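Metallo-beta-lactamase FIM-1 (Pseudomonas aeruginosa, PDB 6V3Q) probably hydrolyses beta-lactam antibiotics to substituted beta-amino acids, acting in the periplasm as a zinc-dependent class B beta-lactamase and so conferring resistance. Local coordinates at residues 19-24 / 37-42; 48-53 / 76-81; 54-59 / 90-95; 137-142 / 149-154; 172-177 / 220-225. All coordinates share one frame; numbering follows the deposited sequence.

How the interactions relate
Interactions 1 and 2 lie side by side in the larger mixed sheet, their centres 9 Å apart and joined by backbone bonds between strands 33-43 and 46-50. Interaction 3 packs helix 56-68, the crossover of interaction 2, against helix 90-95 outside that sheet, 11 Å from interaction 2 between centres. Interaction 4 is a hairpin of the second sheet; its Ile150 N meets Thr80 O of interaction 2, a probable hydrogen bond. Interaction 5, its centre 20 Å or more from those of the others, joins a loop to the C-terminal helix. Along the chain all pairs come in series except 2 and 3, whose segments alternate. Interaction 2 supplies zinc ligand His81, and interaction 4 adjoins it.

Interaction 1. Residues 19-24 / 37-42; sequences VWMHTS and NGLIVE
Trp20 holds its CG beside the backbone N (chi1 -56°), and Glu42 makes the same choice before running on extended, which brings indole and carboxylate together nearly coplanar, 21° apart. Trp20 NE1 donates to Glu42 OE2 over 2.9 Å along an almost straight line (168°), in the plane of the ring and onto the lone pair that faces away from the other carboxylate oxygen. His22 takes the opposite turn, its CG wedged between N and the carbonyl carbon, and its imidazole swings across to the partner strand. There Gly38 CA sits over one ring face, 3.4 Å from the centroid of His22, a CH-pi contact made possible because Gly38 has no side chain on that side. On the face opposite Trp20 and His22, Thr23 OG1 donates to Asn37 OD1 at 3.0 Å, tilted from the carbonyl plane, while Asn37 ND2 bonds to the carbonyls of Gly207 and Pro204; with both ends engaged, the amide is fixed in rotation. Met21 CE lies 3.7 Å from Asn37 OD1 on this face too. Between these two rows of side chains, paired backbone bonds link Trp20 with Ile40 and His22 with Gly38 in a regular antiparallel hairpin. Strand 11-16 flanks it on the side of residues 19-24 and strand 46-50 on the other, while helix 56-68 covers the face bearing His22 and Ile40 through Ile62 and Trp65.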
# COMPACT_ATOMS: atom_id res chain seq x y z
N VAL A 19 19.18 -2.82 -19.84
CA VAL A 19 18.74 -3.23 -18.51
C VAL A 19 17.45 -2.48 -18.19
O VAL A 19 17.45 -1.25 -18.08
CB VAL A 19 19.80 -2.96 -17.44
CG1 VAL A 19 19.32 -3.44 -16.07
CG2 VAL A 19 21.12 -3.62 -17.81
N TRP A 20 16.35 -3.22 -18.04
CA TRP A 20 15.05 -2.65 -17.71
C TRP A 20 14.61 -3.11 -16.33
O TRP A 20 14.92 -4.23 -15.90
CB TRP A 20 13.98 -3.07 -18.74
CG TRP A 20 14.34 -2.72 -20.15
CD1 TRP A 20 15.20 -3.39 -20.96
CD2 TRP A 20 13.83 -1.62 -20.92
NE1 TRP A 20 15.27 -2.78 -22.19
CE2 TRP A 20 14.44 -1.69 -22.19
CE3 TRP A 20 12.93 -0.59 -20.66
CZ2 TRP A 20 14.17 -0.76 -23.20
CZ3 TRP A 20 12.66 0.33 -21.66
CH2 TRP A 20 13.28 0.24 -22.91
N MET A 21 13.89 -2.24 -15.63
CA MET A 21 13.29 -2.56 -14.34
C MET A 21 11.78 -2.68 -14.52
O MET A 21 11.14 -1.78 -15.05
CB MET A 21 13.61 -1.48 -13.30
CG MET A 21 13.31 -1.88 -11.86
SD MET A 21 13.89 -0.67 -10.65
CE MET A 21 12.40 0.30 -10.38
N HIS A 22 11.22 -3.81 -14.09
CA HIS A 22 9.78 -4.00 -14.09
C HIS A 22 9.24 -3.89 -12.67
O HIS A 22 9.83 -4.43 -11.72
CB HIS A 22 9.37 -5.35 -14.71
CG HIS A 22 9.80 -6.56 -13.93
ND1 HIS A 22 9.10 -7.02 -12.83
CD2 HIS A 22 10.82 -7.43 -14.13
CE1 HIS A 22 9.69 -8.11 -12.37
NE2 HIS A 22 10.73 -8.38 -13.14
N THR A 23 8.13 -3.18 -12.53
CA THR A 23 7.50 -2.92 -11.24
C THR A 23 6.04 -3.31 -11.33
O THR A 23 5.31 -2.83 -12.20
CB THR A 23 7.63 -1.44 -10.85
OG1 THR A 23 9.01 -1.08 -10.75
CG2 THR A 23 6.95 -1.18 -9.51
N SER A 24 5.61 -4.19 -10.43
CA SER A 24 4.24 -4.66 -10.38
C SER A 24 3.66 -4.39 -9.00
O SER A 24 4.38 -4.38 -8.00
CB SER A 24 4.15 -6.16 -10.70
OG SER A 24 4.98 -6.92 -9.84
N ASN A 37 10.01 -4.83 -7.47
CA ASN A 37 10.88 -4.58 -8.60
C ASN A 37 11.51 -5.88 -9.09
O ASN A 37 11.78 -6.80 -8.31
CB ASN A 37 11.98 -3.58 -8.25
CG ASN A 37 11.44 -2.26 -7.75
OD1 ASN A 37 10.38 -1.81 -8.19
ND2 ASN A 37 12.15 -1.64 -6.83
N GLY A 38 11.73 -5.95 -10.40
CA GLY A 38 12.52 -7.00 -11.00
C GLY A 38 13.31 -6.44 -12.16
O GLY A 38 13.21 -5.24 -12.44
N LEU A 39 14.08 -7.27 -12.86
CA LEU A 39 14.88 -6.79 -13.98
C LEU A 39 14.58 -7.62 -15.22
O LEU A 39 14.26 -8.81 -15.14
CB LEU A 39 16.38 -6.85 -13.68
CG LEU A 39 17.00 -5.91 -12.65
CD1 LEU A 39 18.48 -6.22 -12.47
CD2 LEU A 39 16.80 -4.45 -13.05
N ILE A 40 14.69 -6.97 -16.37
CA ILE A 40 14.79 -7.64 -17.66
C ILE A 40 16.11 -7.19 -18.28
O ILE A 40 16.32 -5.99 -18.50
CB ILE A 40 13.61 -7.32 -18.59
CG1 ILE A 40 12.29 -7.71 -17.92
CG2 ILE A 40 13.76 -8.05 -19.91
CD1 ILE A 40 11.35 -6.55 -17.69
N VAL A 41 16.99 -8.14 -18.56
CA VAL A 41 18.33 -7.86 -19.05
C VAL A 41 18.45 -8.42 -20.46
O VAL A 41 18.30 -9.63 -20.67
CB VAL A 41 19.41 -8.46 -18.14
CG1 VAL A 41 20.80 -8.16 -18.71
CG2 VAL A 41 19.28 -7.91 -16.74
N GLU A 42 18.73 -7.54 -21.42
CA GLU A 42 18.90 -7.95 -22.80
C GLU A 42 20.15 -8.81 -22.96
O GLU A 42 21.18 -8.58 -22.31
CB GLU A 42 18.98 -6.73 -23.72
CG GLU A 42 17.78 -5.81 -23.62
CD GLU A 42 17.93 -4.58 -24.48
OE1 GLU A 42 18.72 -4.61 -25.45
OE2 GLU A 42 17.26 -3.57 -24.20

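Interaction 2. Residues 48-53 / 76-81; sequences ILVDTA and WAVFTH. With ZN (zinc ion), chain C.
The side chains of Asp51 and Thr80 lie nearly perpendicular where the two parallel strands run out into loops. The carboxylate of Asp51 turns back across the gap, and its OD1 accepts from Thr80 N at 2.9 Å on the lone pair facing the other oxygen; OD2 lies 3.2 Å from Thr80 OG1. Next along, Thr52 CG2 approaches the Phe79 ring obliquely, 3.4 Å from Phe79 CE1, while Asp51 CA stands at the edge of the same ring. Strands 46-50 and 74-78 are the two strands of a beta-alpha-beta unit, connected through helix 56-68, and the chain leaving the second delivers His81 to the metal, as the first histidine of the HxHxD motif of this superfamily. His81 NE2 binds the zinc ion at 2.2 Å, with His83 and His145 as the other two protein ligands modelled. Within the sheet, Val50 and Val78 project together, Val50 CG2 lying 4.1 Å from Val78 CG1. On their face Ile48 lies aslant to the indole of Trp76, its CG1 3.6 Å from Trp76 CE3. The opposite face carries Leu49 and Ala77, which meet through their CB atoms; Leu49 also packs on Ile62 and Leu93 of the covering helices.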
# COMPACT_ATOMS: atom_id res chain seq x y z
N ILE A 48 16.88 -11.85 -20.25
CA ILE A 48 16.89 -12.60 -19.00
C ILE A 48 15.98 -11.89 -18.01
O ILE A 48 16.05 -10.66 -17.88
CB ILE A 48 18.32 -12.74 -18.45
CG1 ILE A 48 19.22 -13.42 -19.47
CG2 ILE A 48 18.31 -13.51 -17.13
CD1 ILE A 48 20.70 -13.21 -19.22
N LEU A 49 15.14 -12.65 -17.32
CA LEU A 49 14.22 -12.10 -16.34
C LEU A 49 14.75 -12.38 -14.94
O LEU A 49 15.06 -13.52 -14.60
CB LEU A 49 12.82 -12.71 -16.50
CG LEU A 49 11.79 -12.29 -15.45
CD1 LEU A 49 11.52 -10.79 -15.52
CD2 LEU A 49 10.50 -13.08 -15.59
N VAL A 50 14.87 -11.33 -14.14
CA VAL A 50 15.20 -11.46 -12.73
C VAL A 50 13.92 -11.19 -11.95
O VAL A 50 13.41 -10.06 -11.96
CB VAL A 50 16.33 -10.50 -12.32
CG1 VAL A 50 16.68 -10.68 -10.86
CG2 VAL A 50 17.55 -10.72 -13.20
N ASP A 51 13.40 -12.23 -11.30
CA ASP A 51 12.20 -12.16 -10.48
C ASP A 51 10.92 -11.96 -11.29
O ASP A 51 10.90 -11.20 -12.26
CB ASP A 51 12.33 -11.06 -9.42
CG ASP A 51 13.29 -11.43 -8.32
OD1 ASP A 51 13.52 -12.64 -8.12
OD2 ASP A 51 13.80 -10.52 -7.64
N THR A 52 9.85 -12.64 -10.87
CA THR A 52 8.55 -12.52 -11.50
C THR A 52 7.79 -11.34 -10.91
O THR A 52 8.32 -10.57 -10.11
CB THR A 52 7.75 -13.81 -11.32
OG1 THR A 52 7.35 -13.92 -9.95
CG2 THR A 52 8.60 -15.01 -11.67
N ALA A 53 6.53 -11.18 -11.31
CA ALA A 53 5.63 -10.26 -10.65
C ALA A 53 4.96 -10.98 -9.49
O ALA A 53 5.41 -12.04 -9.05
CB ALA A 53 4.63 -9.69 -11.65
N TRP A 76 15.33 -16.94 -20.34
CA TRP A 76 15.84 -17.45 -19.08
C TRP A 76 15.31 -16.59 -17.94
O TRP A 76 15.01 -15.40 -18.13
CB TRP A 76 17.37 -17.47 -19.06
CG TRP A 76 17.97 -18.01 -20.32
CD1 TRP A 76 18.30 -19.30 -20.58
CD2 TRP A 76 18.31 -17.26 -21.49
NE1 TRP A 76 18.82 -19.41 -21.85
CE2 TRP A 76 18.83 -18.17 -22.43
CE3 TRP A 76 18.21 -15.91 -21.84
CZ2 TRP A 76 19.26 -17.77 -23.70
CZ3 TRP A 76 18.64 -15.51 -23.10
CH2 TRP A 76 19.15 -16.44 -24.01
N ALA A 77 15.20 -17.19 -16.76
CA ALA A 77 14.71 -16.48 -15.59
C ALA A 77 15.40 -17.02 -14.35
O ALA A 77 15.68 -18.21 -14.24
CB ALA A 77 13.19 -16.60 -15.46
N VAL A 78 15.68 -16.11 -13.41
CA VAL A 78 16.24 -16.46 -12.12
C VAL A 78 15.48 -15.67 -11.05
O VAL A 78 14.99 -14.57 -11.31
CB VAL A 78 17.76 -16.17 -12.05
CG1 VAL A 78 18.03 -14.68 -12.23
CG2 VAL A 78 18.36 -16.69 -10.75
N PHE A 79 15.37 -16.25 -9.87
CA PHE A 79 14.61 -15.66 -8.78
C PHE A 79 15.49 -15.60 -7.54
O PHE A 79 16.31 -16.50 -7.29
CB PHE A 79 13.34 -16.47 -8.51
CG PHE A 79 12.74 -17.07 -9.74
CD1 PHE A 79 12.06 -16.28 -10.66
CD2 PHE A 79 12.86 -18.42 -10.00
CE1 PHE A 79 11.52 -16.82 -11.80
CE2 PHE A 79 12.31 -18.98 -11.15
CZ PHE A 79 11.64 -18.18 -12.05
N THR A 80 15.31 -14.54 -6.75
CA THR A 80 16.23 -14.24 -5.66
C THR A 80 15.86 -14.91 -4.34
O THR A 80 16.75 -15.12 -3.51
CB THR A 80 16.34 -12.73 -5.47
OG1 THR A 80 15.04 -12.17 -5.21
CG2 THR A 80 16.92 -12.08 -6.72
N HIS A 81 14.59 -15.26 -4.13
CA HIS A 81 14.21 -16.10 -2.99
C HIS A 81 12.77 -16.56 -3.20
O HIS A 81 12.09 -16.13 -4.13
CB HIS A 81 14.38 -15.39 -1.65
CG HIS A 81 13.43 -14.25 -1.43
ND1 HIS A 81 13.56 -13.04 -2.07
CD2 HIS A 81 12.36 -14.13 -0.61
CE1 HIS A 81 12.59 -12.23 -1.67
NE2 HIS A 81 11.85 -12.87 -0.78
ZN ZN C . 10.59 -11.98 0.80

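Interaction 3. Residues 54-59 / 90-95; sequences WDDPQT and VAALRQ
The first turn of helix 56-68 comes up against the first turn of helix 90-95, with the CA atoms of Asp56 and Ala92 5.4 Å apart. Asp56 carries the polar half of the contact. With its CG beside the backbone N (chi1 -73°), the carboxylate leans over the start of the other helix, and OD1 of Asp56 accepts a weak, bent hydrogen bond from Ala92 N at 3.4 Å. The methyl group of Ala92 lies just beside it, with CB 3.6 Å from that same Asp56 OD1. A negative group close to the amide ends of two helices would probably be favoured by their dipoles, though the weakness of the bond suggests a modest effect. The apolar half is formed by Thr59, whose CG2 meets Leu93 CD2 at 3.9 Å, the two side chains set roughly square to each other. Thr59 can offer its methyl because its hydroxyl is used on the other side: OG1 of Thr59 donates to Asp55 O at 2.9 Å and also accepts from Ala53 N. Thr59 N bonds to that same Asp55 O, reaching it from the other face of the carbonyl plane. The carboxylate of Asp55 in turn caps the helix, OD1 taking the N-H of Gln58 at 3.0 Å. Leu93 continues inward to Leu49, Thr52 and Phe79. This is an N-capped crossover helix packed with a neighbouring helix on the outer side of a sheet, as in the layered alpha-beta/beta-alpha sandwich of the metallo-beta-lactamase fold.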
# COMPACT_ATOMS: atom_id res chain seq x y z
N TRP A 54 3.85 -10.43 -8.98
CA TRP A 54 3.20 -11.03 -7.82
C TRP A 54 2.45 -12.31 -8.18
O TRP A 54 2.39 -13.23 -7.36
CB TRP A 54 2.26 -10.02 -7.16
CG TRP A 54 2.97 -8.88 -6.51
CD1 TRP A 54 3.27 -7.67 -7.07
CD2 TRP A 54 3.47 -8.82 -5.16
NE1 TRP A 54 3.93 -6.87 -6.17
CE2 TRP A 54 4.06 -7.56 -4.99
CE3 TRP A 54 3.48 -9.73 -4.10
CZ2 TRP A 54 4.65 -7.17 -3.78
CZ3 TRP A 54 4.06 -9.34 -2.90
CH2 TRP A 54 4.64 -8.07 -2.75
N ASP A 55 1.86 -12.38 -9.37
CA ASP A 55 1.05 -13.52 -9.76
C ASP A 55 1.31 -13.86 -11.22
O ASP A 55 2.09 -13.20 -11.90
CB ASP A 55 -0.44 -13.26 -9.50
CG ASP A 55 -0.96 -12.01 -10.21
OD1 ASP A 55 -0.26 -11.50 -11.11
OD2 ASP A 55 -2.06 -11.55 -9.88
N ASP A 56 0.63 -14.90 -11.70
CA ASP A 56 0.80 -15.33 -13.09
C ASP A 56 0.38 -14.26 -14.10
O ASP A 56 1.19 -13.96 -15.00
CB ASP A 56 0.04 -16.64 -13.33
CG ASP A 56 0.71 -17.83 -12.67
OD1 ASP A 56 1.96 -17.85 -12.58
OD2 ASP A 56 -0.01 -18.76 -12.25
N PRO A 57 -0.82 -13.67 -14.04
CA PRO A 57 -1.20 -12.72 -15.10
C PRO A 57 -0.33 -11.49 -15.17
O PRO A 57 -0.13 -10.95 -16.26
CB PRO A 57 -2.65 -12.37 -14.74
CG PRO A 57 -2.75 -12.63 -13.28
CD PRO A 57 -1.89 -13.83 -13.04
N GLN A 58 0.20 -11.01 -14.04
CA GLN A 58 1.13 -9.89 -14.07
C GLN A 58 2.47 -10.30 -14.65
O GLN A 58 3.10 -9.54 -15.39
CB GLN A 58 1.30 -9.29 -12.68
CG GLN A 58 0.32 -8.17 -12.33
CD GLN A 58 0.57 -7.58 -10.95
OE1 GLN A 58 0.98 -8.28 -10.03
NE2 GLN A 58 0.32 -6.28 -10.81
N THR A 59 2.93 -11.52 -14.32
CA THR A 59 4.13 -12.05 -14.98
C THR A 59 3.88 -12.28 -16.46
O THR A 59 4.80 -12.11 -17.28
CB THR A 59 4.57 -13.35 -14.29
OG1 THR A 59 4.82 -13.10 -12.90
CG2 THR A 59 5.84 -13.89 -14.93
N VAL A 90 6.08 -18.16 -11.40
CA VAL A 90 7.01 -19.13 -11.99
C VAL A 90 6.28 -20.05 -12.95
O VAL A 90 6.80 -20.39 -14.02
CB VAL A 90 7.72 -19.92 -10.87
CG1 VAL A 90 8.43 -21.14 -11.45
CG2 VAL A 90 8.71 -19.03 -10.16
N ALA A 91 5.06 -20.46 -12.60
CA ALA A 91 4.31 -21.38 -13.45
C ALA A 91 4.06 -20.80 -14.83
O ALA A 91 4.12 -21.51 -15.84
CB ALA A 91 2.99 -21.76 -12.77
N ALA A 92 3.77 -19.49 -14.90
CA ALA A 92 3.54 -18.86 -16.19
C ALA A 92 4.80 -18.88 -17.06
O ALA A 92 4.71 -18.97 -18.29
CB ALA A 92 3.06 -17.42 -16.00
N LEU A 93 5.98 -18.82 -16.43
CA LEU A 93 7.22 -18.90 -17.19
C LEU A 93 7.46 -20.32 -17.70
O LEU A 93 7.77 -20.52 -18.88
CB LEU A 93 8.39 -18.43 -16.32
CG LEU A 93 8.30 -17.00 -15.79
CD1 LEU A 93 9.36 -16.75 -14.73
CD2 LEU A 93 8.43 -15.99 -16.91
N ARG A 94 7.32 -21.32 -16.82
CA ARG A 94 7.57 -22.70 -17.23
C ARG A 94 6.54 -23.18 -18.24
O ARG A 94 6.84 -24.07 -19.05
CB ARG A 94 7.58 -23.60 -15.99
CG ARG A 94 8.62 -23.20 -14.96
CD ARG A 94 8.68 -24.18 -13.80
NE ARG A 94 9.19 -25.48 -14.21
CZ ARG A 94 9.44 -26.49 -13.38
NH1 ARG A 94 9.22 -26.34 -12.08
NH2 ARG A 94 9.91 -27.64 -13.84
N GLN A 95 5.33 -22.61 -18.23
CA GLN A 95 4.36 -22.90 -19.28
C GLN A 95 4.85 -22.41 -20.63
O GLN A 95 4.67 -23.08 -21.65
CB GLN A 95 3.01 -22.26 -18.93
CG GLN A 95 2.17 -21.88 -20.14
CD GLN A 95 0.88 -21.19 -19.76
OE1 GLN A 95 0.78 -20.56 -18.71
NE2 GLN A 95 -0.13 -21.31 -20.62

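Interaction 4. Residues 137-142 / 149-154; sequences VIFDPG and NIVVGL
Ile138 meets two side chains across this antiparallel hairpin of the second sheet, Ile150 just ahead of the partner strand and Val152 on it: Ile138 CG2 touches Ile150 CD1 at 3.7 Å, and Ile138 CG1 lies alongside Val152 CG2 at 4.1 Å. The reverse face carries Phe139 and Val151 as close neighbours; Phe139 CB is 3.8 Å from Val151 CG2, which lies in the plane of the phenyl ring at its edge. Holding these rows in step are two pairs of nearly straight backbone bonds, Val137 with Gly153 and Phe139 with Val151. Helix 185-195 covers the Phe139 face through Val192 and Arg195, while backbone bonds tie Val152 to Phe161 of the next strand and Ile150 to Thr80, the residue before the zinc ligand His81. The loop joining the two strands includes the metal ligand His145, and Asn149 braces it. With CG between its backbone N and carbonyl carbon (chi1 53°), Asn149 directs ND2 to Gly142 O at 2.9 Å, the acceptor lying in the amide plane, and OD1 takes the N-H of Thr146. Just before, Gly142 N donates weakly to Asp140 OD1 at 3.4 Å, closing an Asx turn over Pro141.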
# COMPACT_ATOMS: atom_id res chain seq x y z
N VAL A 137 26.06 -11.76 -12.87
CA VAL A 137 26.74 -12.54 -11.85
C VAL A 137 25.73 -12.82 -10.75
O VAL A 137 25.23 -11.89 -10.10
CB VAL A 137 27.98 -11.83 -11.31
CG1 VAL A 137 28.55 -12.60 -10.12
CG2 VAL A 137 29.04 -11.69 -12.39
N ILE A 138 25.39 -14.09 -10.57
CA ILE A 138 24.49 -14.51 -9.50
C ILE A 138 25.34 -14.88 -8.30
O ILE A 138 26.21 -15.76 -8.39
CB ILE A 138 23.60 -15.68 -9.95
CG1 ILE A 138 22.77 -15.27 -11.17
CG2 ILE A 138 22.70 -16.12 -8.81
CD1 ILE A 138 22.14 -16.43 -11.90
N PHE A 139 25.10 -14.22 -7.18
CA PHE A 139 25.95 -14.31 -6.00
C PHE A 139 25.12 -14.75 -4.80
O PHE A 139 23.99 -14.28 -4.61
CB PHE A 139 26.62 -12.96 -5.72
CG PHE A 139 27.53 -12.96 -4.52
CD1 PHE A 139 28.73 -13.64 -4.54
CD2 PHE A 139 27.18 -12.26 -3.38
CE1 PHE A 139 29.57 -13.64 -3.44
CE2 PHE A 139 28.01 -12.25 -2.27
CZ PHE A 139 29.21 -12.94 -2.31
N ASP A 140 25.69 -15.64 -3.99
CA ASP A 140 25.03 -16.16 -2.80
C ASP A 140 25.71 -15.60 -1.56
O ASP A 140 26.81 -16.05 -1.20
CB ASP A 140 25.07 -17.69 -2.78
CG ASP A 140 24.41 -18.29 -1.55
OD1 ASP A 140 23.62 -17.58 -0.88
OD2 ASP A 140 24.67 -19.47 -1.24
N PRO A 141 25.11 -14.62 -0.87
CA PRO A 141 25.77 -13.99 0.27
C PRO A 141 25.46 -14.62 1.62
O PRO A 141 26.01 -14.15 2.63
CB PRO A 141 25.20 -12.56 0.21
CG PRO A 141 23.81 -12.76 -0.28
CD PRO A 141 23.83 -13.97 -1.21
N GLY A 142 24.61 -15.64 1.68
CA GLY A 142 24.24 -16.24 2.93
C GLY A 142 22.90 -15.74 3.42
O GLY A 142 22.28 -14.85 2.82
N ASN A 149 18.01 -16.28 0.26
CA ASN A 149 18.09 -15.13 -0.64
C ASN A 149 19.44 -15.07 -1.34
O ASN A 149 20.48 -15.33 -0.74
CB ASN A 149 17.81 -13.82 0.10
CG ASN A 149 18.69 -13.62 1.33
OD1 ASN A 149 18.35 -12.82 2.21
ND2 ASN A 149 19.81 -14.32 1.41
N ILE A 150 19.40 -14.73 -2.63
CA ILE A 150 20.59 -14.50 -3.43
C ILE A 150 20.44 -13.15 -4.11
O ILE A 150 19.35 -12.57 -4.15
CB ILE A 150 20.82 -15.62 -4.48
CG1 ILE A 150 19.64 -15.69 -5.44
CG2 ILE A 150 21.03 -16.97 -3.79
CD1 ILE A 150 19.82 -16.69 -6.56
N VAL A 151 21.55 -12.64 -4.66
CA VAL A 151 21.55 -11.36 -5.36
C VAL A 151 22.08 -11.56 -6.77
O VAL A 151 22.72 -12.56 -7.09
CB VAL A 151 22.37 -10.29 -4.61
CG1 VAL A 151 21.89 -10.16 -3.17
CG2 VAL A 151 23.85 -10.63 -4.67
N VAL A 152 21.81 -10.57 -7.62
CA VAL A 152 22.27 -10.56 -9.00
C VAL A 152 23.01 -9.25 -9.24
O VAL A 152 22.49 -8.18 -8.94
CB VAL A 152 21.11 -10.71 -10.01
CG1 VAL A 152 21.60 -10.49 -11.43
CG2 VAL A 152 20.47 -12.08 -9.87
N GLY A 153 24.23 -9.35 -9.76
CA GLY A 153 25.03 -8.19 -10.09
C GLY A 153 25.25 -8.08 -11.59
O GLY A 153 25.29 -9.09 -12.30
N LEU A 154 25.38 -6.84 -12.07
CA LEU A 154 25.74 -6.55 -13.46
C LEU A 154 27.01 -5.71 -13.41
O LEU A 154 26.98 -4.49 -13.61
CB LEU A 154 24.61 -5.83 -14.20
CG LEU A 154 23.50 -6.70 -14.79
CD1 LEU A 154 22.28 -5.88 -15.19
CD2 LEU A 154 24.03 -7.49 -15.98

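Interaction 5. Residues 172-177 / 220-225; sequences TSLGNT and QLAEKA
Ser173 and Leu221 bring the two backbones closest, with CA atoms 6.3 Å apart, where an irregular loop passes along one flank of helix 213-226. Leu221 points toward the loop and sets its two methyls against successive carbonyls: CD2 of Leu221 comes 3.3 Å from Thr172 O, and CD1 of Leu221 comes 3.6 Å from Ser173 O. Leu174 returns the contact, the two leucines running antiparallel alongside one another. CG of Leu174 lies beside the backbone N (chi1 -76°), sending the branched end onto the helix surface, where one methyl, CD2, meets Leu221 CB at 4.0 Å and the other, CD1, meets Ala225 CB at 3.7 Å. Leu174 thus straddles a full turn of the helix, while Ala222 borders the same methyls from the side, its CB 4.3 Å from Leu174 CD2. Trp185 of helix 185-195 packs against both Leu174 and Ala222. The side chain of Leu174 is about 7 Å from that of the zinc ligand His145; in class B1 enzymes the loop after the metal-binding cysteine commonly borders the active-site groove, consistent with its position here. No hydrogen bond crosses between loop and helix, and Lys224 NZ stays 4.1 Å from Thr172 O. The loop is therefore held by apolar packing and by methyls resting on its carbonyls, while Thr172 OG1 bonds to Glu29 of the second subunit and Ser173 O accepts from Arg167.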
# COMPACT_ATOMS: atom_id res chain seq x y z
N THR A 172 13.24 2.65 8.04
CA THR A 172 13.66 2.71 9.43
C THR A 172 13.51 1.37 10.14
O THR A 172 13.75 1.30 11.35
CB THR A 172 12.87 3.79 10.19
OG1 THR A 172 11.49 3.43 10.26
CG2 THR A 172 13.01 5.15 9.51
N SER A 173 13.14 0.31 9.43
CA SER A 173 13.02 -1.03 9.99
C SER A 173 13.40 -2.04 8.93
O SER A 173 13.53 -1.72 7.74
CB SER A 173 11.60 -1.30 10.51
OG SER A 173 10.68 -1.45 9.44
N LEU A 174 13.60 -3.29 9.36
CA LEU A 174 13.95 -4.37 8.44
C LEU A 174 12.74 -4.94 7.71
O LEU A 174 12.92 -5.72 6.77
CB LEU A 174 14.67 -5.49 9.20
CG LEU A 174 16.14 -5.21 9.55
CD1 LEU A 174 16.71 -6.29 10.46
CD2 LEU A 174 16.97 -5.08 8.29
N GLY A 175 11.52 -4.56 8.11
CA GLY A 175 10.32 -5.04 7.46
C GLY A 175 9.84 -6.37 8.01
O GLY A 175 9.89 -6.61 9.22
N ASN A 176 9.35 -7.24 7.12
CA ASN A 176 8.92 -8.58 7.51
C ASN A 176 10.13 -9.41 7.90
O ASN A 176 10.96 -9.75 7.05
CB ASN A 176 8.16 -9.23 6.35
CG ASN A 176 7.85 -10.69 6.62
OD1 ASN A 176 7.38 -11.05 7.70
ND2 ASN A 176 8.13 -11.54 5.64
N THR A 177 10.23 -9.74 9.19
CA THR A 177 11.37 -10.49 9.73
C THR A 177 10.99 -11.90 10.17
O THR A 177 11.73 -12.52 10.93
CB THR A 177 12.00 -9.72 10.89
OG1 THR A 177 10.97 -9.22 11.75
CG2 THR A 177 12.84 -8.57 10.38
N GLN A 220 23.18 -1.15 9.05
CA GLN A 220 22.96 -0.56 10.36
C GLN A 220 21.62 -0.98 10.95
O GLN A 220 21.50 -1.19 12.16
CB GLN A 220 23.06 0.97 10.27
CG GLN A 220 24.48 1.45 10.00
CD GLN A 220 24.56 2.92 9.64
OE1 GLN A 220 23.56 3.54 9.29
NE2 GLN A 220 25.75 3.48 9.74
N LEU A 221 20.59 -1.10 10.11
CA LEU A 221 19.30 -1.61 10.57
C LEU A 221 19.40 -3.06 11.02
O LEU A 221 18.74 -3.46 11.98
CB LEU A 221 18.25 -1.46 9.47
CG LEU A 221 17.58 -0.09 9.31
CD1 LEU A 221 16.69 -0.05 8.08
CD2 LEU A 221 16.78 0.24 10.57
N ALA A 222 20.22 -3.86 10.34
CA ALA A 222 20.39 -5.26 10.73
C ALA A 222 21.26 -5.40 11.97
O ALA A 222 21.00 -6.26 12.82
CB ALA A 222 20.99 -6.06 9.57
N GLU A 223 22.30 -4.57 12.08
CA GLU A 223 23.13 -4.58 13.28
C GLU A 223 22.31 -4.26 14.52
O GLU A 223 22.40 -4.96 15.54
CB GLU A 223 24.27 -3.57 13.11
CG GLU A 223 25.12 -3.35 14.34
CD GLU A 223 26.29 -2.41 14.06
OE1 GLU A 223 26.84 -2.46 12.95
OE2 GLU A 223 26.64 -1.62 14.96
N LYS A 224 21.50 -3.21 14.45
CA LYS A 224 20.67 -2.80 15.58
C LYS A 224 19.69 -3.90 15.98
O LYS A 224 19.43 -4.11 17.17
CB LYS A 224 19.94 -1.51 15.23
CG LYS A 224 18.71 -1.19 16.07
CD LYS A 224 17.96 -0.01 15.46
CE LYS A 224 16.50 0.02 15.88
NZ LYS A 224 15.69 0.85 14.95
N ALA A 225 19.15 -4.62 15.00
CA ALA A 225 18.19 -5.68 15.29
C ALA A 225 18.87 -6.94 15.82
O ALA A 225 18.22 -7.73 16.52
CB ALA A 225 17.37 -6.01 14.04